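Local coordinates for Ras-related protein Rab-7L1 (Homo sapiens, PDB 6HH2), which binds and hydrolyses GTP as a Rab-family switch in vesicle trafficking, recruiting the kinase LRRK2 to the Golgi complex and stimulating its activity, at residues V137-I142 and T152-T157. The protein carries 4 engineered substitutions. Sequence-based numbering, arbitrary orientation. Where two conformers were deposited one is given.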
# COMPACT_ATOMS: atom_id res chain seq x y z
N VAL A 137 17.23 8.55 6.68
CA VAL A 137 16.31 9.54 7.23
C VAL A 137 16.11 9.20 8.71
O VAL A 137 16.34 8.06 9.15
CB VAL A 137 14.94 9.51 6.51
CG1 VAL A 137 15.13 9.85 5.02
CG2 VAL A 137 14.27 8.13 6.65
N SER A 138 15.65 10.19 9.47
CA SER A 138 15.31 9.97 10.87
C SER A 138 13.80 9.83 11.05
O SER A 138 13.02 10.26 10.21
CB SER A 138 15.78 11.16 11.72
OG SER A 138 15.04 12.33 11.39
N ARG A 139 13.40 9.28 12.20
CA ARG A 139 11.97 9.10 12.44
C ARG A 139 11.26 10.45 12.55
O ARG A 139 10.13 10.60 12.08
CB ARG A 139 11.74 8.24 13.69
CG ARG A 139 12.12 6.77 13.48
CD ARG A 139 12.19 6.00 14.84
NE ARG A 139 12.44 4.56 14.63
CZ ARG A 139 13.67 4.03 14.60
NH1 ARG A 139 14.74 4.81 14.73
NH2 ARG A 139 13.83 2.72 14.43
N ASP A 140 11.90 11.43 13.19
CA ASP A 140 11.28 12.75 13.26
C ASP A 140 11.09 13.35 11.87
O ASP A 140 10.06 13.95 11.58
CB ASP A 140 12.08 13.70 14.17
CG ASP A 140 11.88 13.40 15.67
OD1 ASP A 140 10.96 12.61 16.04
OD2 ASP A 140 12.64 13.96 16.49
N GLN A 141 12.14 13.14 11.09
CA GLN A 141 11.93 13.58 9.59
C GLN A 141 10.70 12.84 8.89
O GLN A 141 9.90 13.43 8.12
CB GLN A 141 13.21 13.25 8.80
CG GLN A 141 14.30 14.33 8.78
CD GLN A 141 15.55 13.83 8.05
OE1 GLN A 141 15.71 12.63 7.83
NE2 GLN A 141 16.42 14.77 7.63
N ILE A 142 10.59 11.56 9.14
CA ILE A 142 9.47 10.86 8.52
C ILE A 142 8.14 11.42 9.01
O ILE A 142 7.20 11.61 8.22
CB ILE A 142 9.57 9.36 8.78
CG1 ILE A 142 10.86 8.81 8.16
CG2 ILE A 142 8.39 8.66 8.13
CD1 ILE A 142 11.16 7.39 8.63
N THR A 152 -2.36 9.59 5.79
CA THR A 152 -3.19 9.18 6.92
C THR A 152 -2.30 8.80 8.07
O THR A 152 -2.62 9.10 9.22
CB THR A 152 -4.07 7.99 6.51
OG1 THR A 152 -4.77 8.38 5.30
CG2 THR A 152 -5.10 7.68 7.60
N GLY A 153 -1.17 8.17 7.81
CA GLY A 153 -0.20 7.89 8.85
C GLY A 153 0.98 7.19 8.24
O GLY A 153 1.03 6.96 7.01
N TRP A 154 1.91 6.77 9.11
CA TRP A 154 3.13 6.11 8.68
C TRP A 154 3.58 5.13 9.77
O TRP A 154 3.26 5.32 10.96
CB TRP A 154 4.26 7.12 8.37
CG TRP A 154 4.86 7.73 9.64
CD1 TRP A 154 4.41 8.81 10.33
CD2 TRP A 154 6.03 7.27 10.33
NE1 TRP A 154 5.26 9.08 11.43
CE2 TRP A 154 6.27 8.14 11.41
CE3 TRP A 154 6.94 6.23 10.07
CZ2 TRP A 154 7.37 7.95 12.29
CZ3 TRP A 154 8.03 6.06 10.91
CH2 TRP A 154 8.23 6.91 12.01
N THR A 155 4.31 4.10 9.33
CA THR A 155 5.00 3.23 10.27
C THR A 155 6.20 2.60 9.60
O THR A 155 6.30 2.53 8.38
CB THR A 155 4.05 2.15 10.81
OG1 THR A 155 4.70 1.38 11.85
CG2 THR A 155 3.57 1.20 9.75
N GLU A 156 7.13 2.16 10.43
CA GLU A 156 8.27 1.40 9.94
C GLU A 156 7.86 -0.05 9.79
O GLU A 156 7.02 -0.55 10.54
CB GLU A 156 9.45 1.53 10.89
CG GLU A 156 9.25 0.86 12.22
CD GLU A 156 10.49 0.84 13.11
OE1 GLU A 156 11.30 1.77 13.02
OE2 GLU A 156 10.60 -0.07 13.97
N THR A 157 8.42 -0.71 8.77
CA THR A 157 8.11 -2.11 8.52
C THR A 157 9.38 -2.80 8.04
O THR A 157 10.34 -2.14 7.60
CB THR A 157 7.09 -2.29 7.38
OG1 THR A 157 7.62 -1.72 6.15
CG2 THR A 157 5.79 -1.60 7.71
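Arg139, in the first turn of its helix, reaches across to Trp154 and Glu156 of the edge strand and illustrates how one long side chain can serve an aromatic ring with its stem and an acid with its head. Its CB lies 4.1 Å from Trp154 CH2, and CG stays beside that same carbon, the chain crossing the indole at about a right angle. With chi1 at -71°, CG is set beside the backbone N, and from there to NE the chain runs extended, past the ring and on to Glu156. NE makes a weak, bent bond to Glu156 OE1, CZ lies 3.6 Å from that oxygen, and NH2 donates to it over 3.0 Å and completes a salt bridge. OE1 receives NH2 through its syn lone pair but sits somewhat out of the guanidinium plane. NE and NH2 share this single oxygen, with the two flat groups turned 52° apart, and the pairing is therefore not the flat, two-oxygen kind. The other oxygen, OE2, is engaged in a salt bridge with Lys163, which gives the carboxylate two basic partners and would probably favour its ionised form.

One turn along the helix, Ile142 supplies the apolar half. Its CG2 methyl sits over one face of the indole, 3.6 Å from the centroid of the six-membered ring, in a CH-pi contact, and CD1 reaches toward CZ3. Trp154 NE1 hydrogen-bonds to Asp143 OD1 of the same helix, which should help to hold the ring's rotation. Ser138 and Gln141 start the helix with a capping box: Gln141 N donates to Ser138 OG, and, in one conformer of Gln141, OE1 accepts from Ser138 N. Helix 139-148 here packs on strand 153-156 within the last beta-alpha-beta unit of the Ras-type P-loop GTPase fold, at the outer edge of its sheet.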